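Local coordinates for FAD-binding PCMH-type domain-containing protein (Gibberella zeae, PDB 6YJO) that binds FAD covalently and probably works as an oligosaccharide-oxidising flavoenzyme of the oxygen-dependent FAD-linked oxidoreductase family, at residues L213-F224 / S478-L489; V85-S96 / P491-Q499. All coordinates share one frame; numbering follows the deposited sequence.

Contact 1. Residues L213-F224 / S478-L489; sequences LTWALRGAGSSF and SLPKLKKLKAEL. With FAD (flavin-adenine dinucleotide), chain C; NAG (2-acetamido-2-deoxy-beta-D-glucopyranose), chain B.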
loop_
_atom_site.group_PDB
_atom_site.type_symbol
_atom_site.label_atom_id
_atom_site.label_comp_id
_atom_site.label_asym_id
_atom_site.label_seq_id
_atom_site.Cartn_x
_atom_site.Cartn_y
_atom_site.Cartn_z
ATOM N N LEU A 213 15.166 6.898 12.477
ATOM C CA LEU A 213 15.173 6.455 11.087
ATOM C C LEU A 213 14.234 5.272 10.890
ATOM O O LEU A 213 13.415 5.259 9.963
ATOM C CB LEU A 213 16.598 6.102 10.666
ATOM C CG LEU A 213 16.793 5.492 9.278
ATOM C CD1 LEU A 213 16.063 6.307 8.220
ATOM C CD2 LEU A 213 18.279 5.403 8.964
ATOM N N THR A 214 14.334 4.268 11.767
ATOM C CA THR A 214 13.441 3.116 11.686
ATOM C C THR A 214 11.992 3.539 11.883
ATOM O O THR A 214 11.080 2.982 11.263
ATOM C CB THR A 214 13.843 2.079 12.737
ATOM O OG1 THR A 214 15.229 1.747 12.583
ATOM C CG2 THR A 214 13.008 0.810 12.615
ATOM N N TRP A 215 11.765 4.524 12.751
ATOM C CA TRP A 215 10.423 5.057 12.951
ATOM C C TRP A 215 9.867 5.633 11.653
ATOM O O TRP A 215 8.690 5.435 11.329
ATOM C CB TRP A 215 10.469 6.112 14.055
ATOM C CG TRP A 215 9.223 6.916 14.238
ATOM C CD1 TRP A 215 8.168 6.628 15.056
ATOM C CD2 TRP A 215 8.916 8.166 13.614
ATOM N NE1 TRP A 215 7.218 7.620 14.971
ATOM C CE2 TRP A 215 7.654 8.575 14.090
ATOM C CE3 TRP A 215 9.585 8.978 12.694
ATOM C CZ2 TRP A 215 7.047 9.757 13.675
ATOM C CZ3 TRP A 215 8.982 10.149 12.280
ATOM C CH2 TRP A 215 7.727 10.531 12.774
ATOM N N ALA A 216 10.708 6.338 10.889
ATOM C CA ALA A 216 10.259 6.899 9.618
ATOM C C ALA A 216 10.068 5.808 8.572
ATOM O O ALA A 216 9.162 5.895 7.736
ATOM C CB ALA A 216 11.260 7.945 9.125
ATOM N N LEU A 217 10.910 4.772 8.598
ATOM C CA LEU A 217 10.768 3.689 7.631
ATOM C C LEU A 217 9.446 2.956 7.801
ATOM O O LEU A 217 8.896 2.436 6.821
ATOM C CB LEU A 217 11.938 2.708 7.754
ATOM C CG LEU A 217 13.312 3.283 7.409
ATOM C CD1 LEU A 217 14.374 2.196 7.381
ATOM C CD2 LEU A 217 13.278 4.020 6.079
ATOM N N ARG A 218 8.922 2.894 9.027
ATOM C CA ARG A 218 7.608 2.303 9.275
ATOM C C ARG A 218 6.519 3.331 8.960
ATOM O O ARG A 218 5.783 3.798 9.830
ATOM C CB ARG A 218 7.486 1.816 10.715
ATOM C CG ARG A 218 8.381 0.643 11.094
ATOM C CD ARG A 218 7.965 0.066 12.439
ATOM N NE ARG A 218 8.876 -0.974 12.906
ATOM C CZ ARG A 218 9.939 -0.761 13.681
ATOM N NH1 ARG A 218 10.245 0.463 14.095
ATOM N NH2 ARG A 218 10.702 -1.783 14.046
ATOM N N GLY A 219 6.417 3.681 7.679
ATOM C CA GLY A 219 5.321 4.535 7.259
ATOM C C GLY A 219 5.610 5.497 6.123
ATOM O O GLY A 219 4.721 5.806 5.322
ATOM N N ALA A 220 6.848 5.980 6.037
ATOM C CA ALA A 220 7.183 7.031 5.084
ATOM C C ALA A 220 8.623 6.882 4.619
ATOM O O ALA A 220 9.318 7.872 4.373
ATOM C CB ALA A 220 6.958 8.416 5.692
ATOM N N GLY A 221 9.086 5.640 4.486
ATOM C CA GLY A 221 10.491 5.397 4.192
ATOM C C GLY A 221 10.902 5.695 2.768
ATOM O O GLY A 221 12.105 5.726 2.491
ATOM N N SER A 222 9.945 5.913 1.864
ATOM C CA SER A 222 10.282 6.245 0.482
ATOM C C SER A 222 11.075 7.541 0.373
ATOM O O SER A 222 11.740 7.766 -0.644
ATOM C CB SER A 222 9.006 6.361 -0.360
ATOM O OG SER A 222 8.077 7.253 0.236
ATOM N N SER A 223 11.028 8.388 1.398
ATOM C CA SER A 223 11.617 9.719 1.357
ATOM C C SER A 223 12.994 9.804 2.005
ATOM O O SER A 223 13.574 10.895 2.042
ATOM C CB SER A 223 10.676 10.712 2.046
ATOM O OG SER A 223 9.941 11.468 1.101
ATOM N N PHE A 224 13.541 8.693 2.510
ATOM C CA PHE A 224 14.727 8.747 3.354
ATOM C C PHE A 224 15.901 7.905 2.879
ATOM O O PHE A 224 16.994 8.041 3.439
ATOM C CB PHE A 224 14.370 8.323 4.785
ATOM C CG PHE A 224 13.429 9.265 5.467
ATOM C CD1 PHE A 224 12.061 9.134 5.300
ATOM C CD2 PHE A 224 13.911 10.296 6.252
ATOM C CE1 PHE A 224 11.190 10.006 5.916
ATOM C CE2 PHE A 224 13.046 11.173 6.870
ATOM C CZ PHE A 224 11.683 11.028 6.705
ATOM N N SER A 478 2.816 13.194 12.467
ATOM C CA SER A 478 4.208 12.791 12.324
ATOM C C SER A 478 4.994 13.725 11.420
ATOM O O SER A 478 6.229 13.656 11.413
ATOM C CB SER A 478 4.290 11.370 11.765
ATOM O OG SER A 478 3.869 10.417 12.725
ATOM N N LEU A 479 4.313 14.589 10.667
ATOM C CA LEU A 479 4.986 15.443 9.690
ATOM C C LEU A 479 6.167 16.209 10.269
ATOM O O LEU A 479 7.259 16.145 9.684
ATOM C CB LEU A 479 3.979 16.431 9.082
ATOM C CG LEU A 479 3.870 16.522 7.553
ATOM C CD1 LEU A 479 3.265 17.873 7.132
ATOM C CD2 LEU A 479 5.212 16.298 6.863
ATOM N N PRO A 480 6.032 16.941 11.378
ATOM C CA PRO A 480 7.172 17.758 11.841
ATOM C C PRO A 480 8.412 16.931 12.122
ATOM O O PRO A 480 9.511 17.286 11.678
ATOM C CB PRO A 480 6.628 18.435 13.109
ATOM C CG PRO A 480 5.127 18.293 13.038
ATOM C CD PRO A 480 4.885 17.010 12.297
ATOM N N LYS A 481 8.261 15.825 12.855
ATOM C CA LYS A 481 9.397 14.947 13.119
ATOM C C LYS A 481 9.948 14.367 11.820
ATOM O O LYS A 481 11.168 14.241 11.656
ATOM C CB LYS A 481 8.970 13.834 14.077
ATOM C CG LYS A 481 10.107 13.164 14.838
ATOM C CD LYS A 481 9.769 11.709 15.139
ATOM C CE LYS A 481 10.413 11.199 16.421
ATOM N NZ LYS A 481 10.100 9.752 16.635
ATOM N N LEU A 482 9.062 14.012 10.885
ATOM C CA LEU A 482 9.506 13.541 9.576
ATOM C C LEU A 482 10.308 14.618 8.851
ATOM O O LEU A 482 11.379 14.346 8.295
ATOM C CB LEU A 482 8.300 13.114 8.736
ATOM C CG LEU A 482 7.617 11.791 9.090
ATOM C CD1 LEU A 482 6.221 11.720 8.479
ATOM C CD2 LEU A 482 8.452 10.610 8.617
ATOM N N LYS A 483 9.798 15.853 8.837
ATOM C CA LYS A 483 10.524 16.942 8.191
ATOM C C LYS A 483 11.843 17.222 8.902
ATOM O O LYS A 483 12.846 17.555 8.258
ATOM C CB LYS A 483 9.657 18.197 8.160
ATOM C CG LYS A 483 8.468 18.107 7.222
ATOM C CD LYS A 483 7.484 19.238 7.474
ATOM C CE LYS A 483 7.372 20.170 6.279
ATOM N NZ LYS A 483 8.678 20.784 5.902
ATOM N N LYS A 484 11.861 17.101 10.232
ATOM C CA LYS A 484 13.110 17.289 10.963
ATOM C C LYS A 484 14.125 16.226 10.570
ATOM O O LYS A 484 15.312 16.522 10.387
ATOM C CB LYS A 484 12.852 17.245 12.469
ATOM C CG LYS A 484 14.046 17.672 13.308
ATOM C CD LYS A 484 13.740 17.630 14.798
ATOM C CE LYS A 484 13.935 16.243 15.384
ATOM N NZ LYS A 484 15.354 15.799 15.325
ATOM N N LEU A 485 13.666 14.982 10.415
ATOM C CA LEU A 485 14.562 13.886 10.067
ATOM C C LEU A 485 14.983 13.944 8.603
ATOM O O LEU A 485 16.104 13.550 8.266
ATOM C CB LEU A 485 13.877 12.557 10.374
ATOM C CG LEU A 485 14.647 11.270 10.094
ATOM C CD1 LEU A 485 15.992 11.268 10.802
ATOM C CD2 LEU A 485 13.802 10.088 10.536
ATOM N N LYS A 486 14.101 14.419 7.723
ATOM C CA LYS A 486 14.469 14.576 6.321
ATOM C C LYS A 486 15.633 15.549 6.165
ATOM O O LYS A 486 16.530 15.332 5.340
ATOM C CB LYS A 486 13.250 15.041 5.521
ATOM C CG LYS A 486 13.512 15.357 4.055
ATOM C CD LYS A 486 13.536 14.119 3.174
ATOM C CE LYS A 486 13.835 14.500 1.729
ATOM N NZ LYS A 486 13.795 13.349 0.788
ATOM N N ALA A 487 15.643 16.624 6.959
ATOM C CA ALA A 487 16.736 17.587 6.881
ATOM C C ALA A 487 18.043 16.981 7.379
ATOM O O ALA A 487 19.116 17.287 6.843
ATOM C CB ALA A 487 16.384 18.843 7.678
ATOM N N GLU A 488 17.973 16.128 8.405
ATOM C CA GLU A 488 19.160 15.417 8.869
ATOM C C GLU A 488 19.790 14.608 7.743
ATOM O O GLU A 488 20.992 14.718 7.472
ATOM C CB GLU A 488 18.798 14.482 10.021
ATOM C CG GLU A 488 19.151 14.966 11.407
ATOM C CD GLU A 488 19.363 13.803 12.370
ATOM O OE1 GLU A 488 20.433 13.158 12.304
ATOM O OE2 GLU A 488 18.449 13.512 13.173
ATOM N N LEU A 489 18.982 13.791 7.068
ATOM C CA LEU A 489 19.469 12.699 6.236
ATOM C C LEU A 489 19.498 13.028 4.752
ATOM O O LEU A 489 20.453 12.658 4.066
ATOM C CB LEU A 489 18.602 11.458 6.471
ATOM C CG LEU A 489 18.526 11.032 7.943
ATOM C CD1 LEU A 489 17.592 9.845 8.136
ATOM C CD2 LEU A 489 19.916 10.724 8.488
HETATM P PA FAD C . 6.813 1.250 -6.523
HETATM O O1A FAD C . 6.289 2.202 -7.531
HETATM O O2A FAD C . 8.045 0.457 -6.987
HETATM O O5B FAD C . 7.118 1.984 -5.163
HETATM C C5B FAD C . 6.155 2.871 -4.557
HETATM C C4B FAD C . 6.867 3.819 -3.630
HETATM O O4B FAD C . 7.866 3.090 -2.874
HETATM C C3B FAD C . 7.614 4.951 -4.329
HETATM O O3B FAD C . 7.601 6.132 -3.535
HETATM C C2B FAD C . 9.021 4.373 -4.467
HETATM O O2B FAD C . 10.008 5.387 -4.577
HETATM C C1B FAD C . 9.149 3.625 -3.142
HETATM N N9A FAD C . 10.127 2.541 -3.162
HETATM C C8A FAD C . 10.098 1.394 -3.915
HETATM N N7A FAD C . 11.125 0.602 -3.729
HETATM C C5A FAD C . 11.890 1.277 -2.783
HETATM C C6A FAD C . 13.111 0.966 -2.160
HETATM N N6A FAD C . 13.813 -0.145 -2.398
HETATM N N1A FAD C . 13.597 1.856 -1.267
HETATM C C2A FAD C . 12.902 2.968 -1.022
HETATM N N3A FAD C . 11.742 3.366 -1.548
HETATM C C4A FAD C . 11.284 2.468 -2.433
HETATM N N1 FAD C . -2.087 -1.649 -0.965
HETATM C C2 FAD C . -2.664 -2.151 0.167
HETATM O O2 FAD C . -2.465 -1.641 1.276
HETATM N N3 FAD C . -3.492 -3.259 0.081
HETATM C C4 FAD C . -3.816 -3.943 -1.074
HETATM O O4 FAD C . -4.564 -4.917 -1.030
HETATM C C4X FAD C . -3.198 -3.401 -2.268
HETATM N N5 FAD C . -3.447 -3.986 -3.406
HETATM C C5X FAD C . -2.850 -3.468 -4.545
HETATM C C6 FAD C . -3.124 -4.053 -5.776
HETATM C C7 FAD C . -2.530 -3.593 -6.945
HETATM C C7M FAD C . -2.838 -4.277 -8.251
HETATM C C8 FAD C . -1.692 -2.466 -6.894
HETATM C C8M FAD C . -1.037 -1.926 -8.135
HETATM C C9 FAD C . -1.434 -1.859 -5.667
HETATM C C9A FAD C . -2.009 -2.347 -4.501
HETATM N N10 FAD C . -1.759 -1.757 -3.247
HETATM C C10 FAD C . -2.345 -2.251 -2.111
HETATM C "C1'" FAD C . -0.913 -0.562 -3.136
HETATM C "C2'" FAD C . 0.539 -0.860 -2.800
HETATM O "O2'" FAD C . 0.664 -1.161 -1.411
HETATM C "C3'" FAD C . 1.376 0.379 -3.118
HETATM O "O3'" FAD C . 1.141 0.732 -4.477
HETATM C "C4'" FAD C . 2.879 0.198 -2.917
HETATM O "O4'" FAD C . 3.435 1.358 -2.300
HETATM C "C5'" FAD C . 3.573 -0.061 -4.235
HETATM O "O5'" FAD C . 4.893 -0.577 -3.981
HETATM P P FAD C . 5.800 -1.067 -5.160
HETATM O O1P FAD C . 7.243 -1.220 -4.670
HETATM O O2P FAD C . 5.183 -2.259 -5.795
HETATM O O3P FAD C . 5.691 0.195 -6.144
HETATM C C1 NAG B . 25.890 9.956 5.639
HETATM C C2 NAG B . 27.160 10.016 6.481
HETATM C C3 NAG B . 26.902 9.472 7.888
HETATM C C4 NAG B . 25.680 10.125 8.522
HETATM C C5 NAG B . 24.489 10.071 7.570
HETATM C C6 NAG B . 23.294 10.840 8.081
HETATM C C7 NAG B . 29.470 9.763 5.687
HETATM C C8 NAG B . 30.454 8.863 4.999
HETATM N N2 NAG B . 28.233 9.275 5.838
HETATM O O3 NAG B . 28.051 9.716 8.692
HETATM O O4 NAG B . 25.312 9.392 9.685
HETATM O O5 NAG B . 24.842 10.645 6.304
HETATM O O6 NAG B . 23.414 12.227 7.799
HETATM O O7 NAG B . 29.780 10.882 6.086
HETATM O O HOH W 1 19.494 9.939 3.092
#
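The indole of Trp215 carries the side chain of Lys481 across one face. CD of Lys481 sits 3.4 Å from the centroid of the six-membered ring, a CH-pi contact nearly along the ring normal, and NZ of Lys481 lies 3.6 Å from the centroid of the five-membered ring, a cation-pi contact. The lysine therefore runs over both rings, an overlap made possible by its extended chain beyond CG, and Ser478 O lies in the indole plane at its edge. The hydroxyl of Ser478, close to CZ2 of Trp215, is hydrogen-bonded to Ala409 O.

Phe224 is gripped differently. CB of Ala216 stands 3.8 Å above one face, offset toward the rim, while Ala220 O and Leu482 O meet the ring edge in its plane. CE2 of Phe224 reaches CG of Leu485 at 3.6 Å. The ring gets there because CG is anti to the carbonyl carbon. Between the two aromatics CD2 of Leu482 touches Trp215, Ala216, Ala220 and Phe224, and CD2 of Leu485 packs on CB of Ala216 at 3.6 Å.

One direct hydrogen bond crosses the interface: Lys486 NZ donates to Ser223 O over 2.8 Å, slightly tilted from the carbonyl plane. The bend at chi2 (81°) brings the ammonium to this buried carbonyl, and salt bridges to Asp490 and to an aspartate of 491-499 probably stabilise its charge.

Helix 213-220 and helix 479-489 cross at -116°, with axes 10.6 Å apart, joining helix 211-220, and the turn that leads from it to strand 226-236, to the berberine-like C-terminal region. Strand 202-206 packs against Leu213 and Leu217 through Ala205, whereas helix 467-475 brings Tyr475 against Ala220 and Leu482.

Contact 2. Residues V85-S96 / P491-Q499; sequences VKCGDQNKVRVS and PKDMFWNPQ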
loop_
_atom_site.group_PDB
_atom_site.type_symbol
_atom_site.label_atom_id
_atom_site.label_comp_id
_atom_site.label_asym_id
_atom_site.label_seq_id
_atom_site.Cartn_x
_atom_site.Cartn_y
_atom_site.Cartn_z
ATOM N N VAL A 85 23.639 5.352 -5.998
ATOM C CA VAL A 85 23.245 6.540 -5.250
ATOM C C VAL A 85 24.365 7.571 -5.263
ATOM O O VAL A 85 24.099 8.778 -5.319
ATOM C CB VAL A 85 22.832 6.144 -3.818
ATOM C CG1 VAL A 85 23.190 7.233 -2.810
ATOM C CG2 VAL A 85 21.336 5.839 -3.770
ATOM N N LYS A 86 25.626 7.127 -5.219
ATOM C CA LYS A 86 26.737 8.068 -5.317
ATOM C C LYS A 86 26.815 8.685 -6.711
ATOM O O LYS A 86 27.062 9.887 -6.846
ATOM C CB LYS A 86 28.052 7.375 -4.961
ATOM C CG LYS A 86 28.300 7.223 -3.469
ATOM C CD LYS A 86 29.648 6.568 -3.197
ATOM C CE LYS A 86 29.536 5.471 -2.149
ATOM N NZ LYS A 86 30.819 4.732 -1.966
ATOM N N CYS A 87 26.618 7.880 -7.760
ATOM C CA CYS A 87 26.575 8.435 -9.108
ATOM C C CYS A 87 25.405 9.393 -9.284
ATOM O O CYS A 87 25.424 10.214 -10.209
ATOM C CB CYS A 87 26.491 7.323 -10.157
ATOM S SG CYS A 87 28.079 6.554 -10.582
ATOM N N GLY A 88 24.386 9.303 -8.430
ATOM C CA GLY A 88 23.296 10.262 -8.440
ATOM C C GLY A 88 23.704 11.582 -7.818
ATOM O O GLY A 88 23.461 12.650 -8.388
ATOM N N ASP A 89 24.334 11.515 -6.640
ATOM C CA ASP A 89 24.815 12.727 -5.985
ATOM C C ASP A 89 25.829 13.464 -6.851
ATOM O O ASP A 89 25.875 14.699 -6.841
ATOM C CB ASP A 89 25.436 12.381 -4.630
ATOM C CG ASP A 89 25.785 13.614 -3.819
ATOM O OD1 ASP A 89 25.248 14.700 -4.126
ATOM O OD2 ASP A 89 26.602 13.504 -2.880
ATOM N N GLN A 90 26.644 12.726 -7.609
ATOM C CA GLN A 90 27.685 13.343 -8.428
ATOM C C GLN A 90 27.087 14.227 -9.514
ATOM O O GLN A 90 27.574 15.337 -9.754
ATOM C CB GLN A 90 28.562 12.250 -9.048
ATOM C CG GLN A 90 29.453 12.710 -10.200
ATOM C CD GLN A 90 30.303 13.908 -9.847
ATOM O OE1 GLN A 90 30.806 14.025 -8.729
ATOM N NE2 GLN A 90 30.469 14.813 -10.805
ATOM N N ASN A 91 26.032 13.757 -10.176
ATOM C CA ASN A 91 25.445 14.445 -11.319
ATOM C C ASN A 91 24.248 15.310 -10.936
ATOM O O ASN A 91 23.522 15.769 -11.822
ATOM C CB ASN A 91 25.053 13.421 -12.392
ATOM C CG ASN A 91 26.263 12.817 -13.079
ATOM O OD1 ASN A 91 26.930 13.477 -13.877
ATOM N ND2 ASN A 91 26.556 11.560 -12.771
ATOM N N LYS A 92 24.039 15.550 -9.640
ATOM C CA LYS A 92 22.976 16.433 -9.153
ATOM C C LYS A 92 21.606 16.034 -9.700
ATOM O O LYS A 92 20.750 16.887 -9.945
ATOM C CB LYS A 92 23.272 17.897 -9.495
ATOM C CG LYS A 92 22.583 18.898 -8.562
ATOM C CD LYS A 92 22.218 20.208 -9.267
ATOM C CE LYS A 92 20.752 20.246 -9.706
ATOM N NZ LYS A 92 20.595 20.363 -11.184
ATOM N N VAL A 93 21.385 14.736 -9.905
ATOM C CA VAL A 93 20.064 14.231 -10.264
ATOM C C VAL A 93 19.341 13.791 -9.001
ATOM O O VAL A 93 19.946 13.244 -8.069
ATOM C CB VAL A 93 20.147 13.069 -11.278
ATOM C CG1 VAL A 93 20.726 13.541 -12.608
ATOM C CG2 VAL A 93 20.937 11.886 -10.713
ATOM N N ARG A 94 18.040 14.049 -8.964
ATOM C CA ARG A 94 17.174 13.371 -8.012
ATOM C C ARG A 94 17.141 11.884 -8.341
ATOM O O ARG A 94 17.215 11.488 -9.507
ATOM C CB ARG A 94 15.774 13.980 -8.063
ATOM C CG ARG A 94 15.708 15.367 -7.454
ATOM C CD ARG A 94 14.524 16.138 -7.981
ATOM N NE ARG A 94 14.207 17.289 -7.145
ATOM C CZ ARG A 94 13.111 18.025 -7.280
ATOM N NH1 ARG A 94 12.226 17.727 -8.220
ATOM N NH2 ARG A 94 12.899 19.057 -6.476
ATOM N N VAL A 95 17.054 11.054 -7.307
ATOM C CA VAL A 95 17.107 9.606 -7.459
ATOM C C VAL A 95 15.886 8.997 -6.787
ATOM O O VAL A 95 15.458 9.452 -5.722
ATOM C CB VAL A 95 18.399 9.016 -6.858
ATOM C CG1 VAL A 95 18.455 7.515 -7.094
ATOM C CG2 VAL A 95 19.622 9.710 -7.439
ATOM N N SER A 96 15.338 7.957 -7.406
ATOM C CA SER A 96 14.109 7.333 -6.943
ATOM C C SER A 96 14.204 5.832 -7.162
ATOM O O SER A 96 14.672 5.377 -8.206
ATOM C CB SER A 96 12.890 7.906 -7.671
ATOM O OG SER A 96 12.449 9.100 -7.047
ATOM N N PRO A 491 19.072 16.435 3.023
ATOM C CA PRO A 491 18.777 17.872 3.099
ATOM C C PRO A 491 18.621 18.505 1.727
ATOM O O PRO A 491 17.800 19.409 1.544
ATOM C CB PRO A 491 19.987 18.444 3.855
ATOM C CG PRO A 491 21.019 17.306 3.945
ATOM C CD PRO A 491 20.519 16.176 3.096
ATOM N N LYS A 492 19.400 18.036 0.755
ATOM C CA LYS A 492 19.266 18.494 -0.621
ATOM C C LYS A 492 18.074 17.861 -1.325
ATOM O O LYS A 492 17.816 18.184 -2.491
ATOM C CB LYS A 492 20.558 18.203 -1.392
ATOM C CG LYS A 492 21.803 18.804 -0.741
ATOM C CD LYS A 492 22.983 18.864 -1.705
ATOM C CE LYS A 492 24.301 18.536 -1.015
ATOM N NZ LYS A 492 25.462 18.687 -1.939
ATOM N N ASP A 493 17.346 16.978 -0.640
ATOM C CA ASP A 493 16.145 16.339 -1.170
ATOM C C ASP A 493 16.457 15.566 -2.451
ATOM O O ASP A 493 15.785 15.705 -3.474
ATOM C CB ASP A 493 15.031 17.362 -1.401
ATOM C CG ASP A 493 13.659 16.724 -1.439
ATOM O OD1 ASP A 493 13.575 15.476 -1.415
ATOM O OD2 ASP A 493 12.660 17.470 -1.487
ATOM N N MET A 494 17.500 14.739 -2.380
ATOM C CA MET A 494 17.824 13.851 -3.492
ATOM C C MET A 494 16.690 12.863 -3.753
ATOM O O MET A 494 16.235 12.707 -4.892
ATOM C CB MET A 494 19.130 13.114 -3.193
ATOM C CG MET A 494 19.277 11.777 -3.888
ATOM S SD MET A 494 20.995 11.243 -3.910
ATOM C CE MET A 494 20.793 9.483 -4.121
ATOM N N PHE A 495 16.221 12.186 -2.708
ATOM C CA PHE A 495 15.140 11.210 -2.839
ATOM C C PHE A 495 13.829 11.980 -2.876
ATOM O O PHE A 495 13.157 12.169 -1.862
ATOM C CB PHE A 495 15.182 10.199 -1.700
ATOM C CG PHE A 495 16.513 9.531 -1.548
ATOM C CD1 PHE A 495 17.022 8.741 -2.565
ATOM C CD2 PHE A 495 17.259 9.695 -0.391
ATOM C CE1 PHE A 495 18.247 8.126 -2.432
ATOM C CE2 PHE A 495 18.485 9.082 -0.252
ATOM C CZ PHE A 495 18.979 8.294 -1.274
ATOM N N TRP A 496 13.464 12.426 -4.070
ATOM C CA TRP A 496 12.360 13.348 -4.267
ATOM C C TRP A 496 11.198 12.640 -4.950
ATOM O O TRP A 496 11.403 11.764 -5.795
ATOM C CB TRP A 496 12.810 14.544 -5.109
ATOM C CG TRP A 496 11.786 15.625 -5.225
ATOM C CD1 TRP A 496 11.678 16.739 -4.446
ATOM C CD2 TRP A 496 10.724 15.700 -6.182
ATOM N NE1 TRP A 496 10.615 17.504 -4.857
ATOM C CE2 TRP A 496 10.012 16.886 -5.922
ATOM C CE3 TRP A 496 10.306 14.878 -7.233
ATOM C CZ2 TRP A 496 8.904 17.271 -6.673
ATOM C CZ3 TRP A 496 9.208 15.261 -7.978
ATOM C CH2 TRP A 496 8.519 16.447 -7.695
ATOM N N ASN A 497 9.985 13.015 -4.567
ATOM C CA ASN A 497 8.785 12.644 -5.303
ATOM C C ASN A 497 7.727 13.704 -5.038
ATOM O O ASN A 497 7.824 14.453 -4.059
ATOM C CB ASN A 497 8.275 11.248 -4.913
ATOM C CG ASN A 497 7.787 11.179 -3.483
ATOM O OD1 ASN A 497 6.647 11.539 -3.190
ATOM N ND2 ASN A 497 8.646 10.703 -2.584
ATOM N N PRO A 498 6.714 13.805 -5.904
ATOM C CA PRO A 498 5.723 14.884 -5.749
ATOM C C PRO A 498 5.144 15.022 -4.349
ATOM O O PRO A 498 4.991 16.151 -3.866
ATOM C CB PRO A 498 4.651 14.498 -6.773
ATOM C CG PRO A 498 5.419 13.811 -7.848
ATOM C CD PRO A 498 6.510 13.046 -7.147
ATOM N N GLN A 499 4.820 13.915 -3.678
ATOM C CA GLN A 499 4.222 13.959 -2.348
ATOM C C GLN A 499 5.196 13.490 -1.274
ATOM O O GLN A 499 4.785 12.960 -0.238
ATOM C CB GLN A 499 2.939 13.134 -2.328
ATOM C CG GLN A 499 1.818 13.818 -3.089
ATOM C CD GLN A 499 0.646 12.908 -3.407
ATOM O OE1 GLN A 499 0.493 11.834 -2.825
ATOM N NE2 GLN A 499 -0.191 13.339 -4.346
HETATM O O HOH W 2 27.612 15.941 -1.762
#
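Val95 N donates to Met494 O over 3.0 Å with an N-H...O angle of 158°, the donor standing above the carbonyl plane, which links strand 95-98 to an irregular segment.

Arg94 lays its guanidinium flat on Trp496, the planes 9° apart and CZ of Arg94 3.3 Å from the centroid of the five-membered ring. This is a stacked cation-pi contact, since CZ is only 4° off the normal. NH1 of Arg94 extends over the fused CD2-CE2 bond and NH2 over NE1, and the latter two nitrogens, both donors, meet face-on without a hydrogen bond. Pro498 N lies over the opposite face of the indole, offset toward the rim. A salt bridge from NH1 to Glu112 probably helps fix the rotation of the guanidinium.

The extended Met494 chain, its CG anti to the backbone N, runs alongside Val95. Its CE ends 3.5 Å from CG2 of Val95 and 3.5 Å from CG1 of Val85, a methyl wedged between strand and helix. Phe495, the centre of an inverse gamma turn, directs a CA-H...O contact at Val95 O (3.4 Å from CA). At the solvent side a water receives a weak bond from Lys492 NZ and donates to Asp89 OD2, bridging charges too distant for a salt bridge.

Strand 95-98 is an outermost strand of the three-stranded parallel sheet; its neighbour, strand 116-119, touches Val85 and Val95 through Ile118. Helix 32-41 lies against Val93 and is tied to helix 78-90 by the Cys38-Cys87 disulfide, while Ile226 of strand 226-236 meets both Val85 and Phe495.

The two contacts, with centres about 16 Å apart, use successive parts of the C-terminal region: helix 479-489 in contact 1 and the loop following it in contact 2. Lys486 connects them, its NZ making a salt bridge with Asp493 OD1 at 3.1 Å; Phe224 C packs on Phe495 CD2 at 4.0 Å. Both contacts approach the cofactor. In contact 1, CB of Ser222 comes within 3.5 Å of the FAD ribose oxygen O3B; in contact 2, the Ser96 side chain is about 5 Å from FAD between nearest atoms, just before the FAD-binding residue Ala97. Both FAD approaches come from the earlier segment of each contact, 213-224 and 85-96, against which the C-terminal region packs.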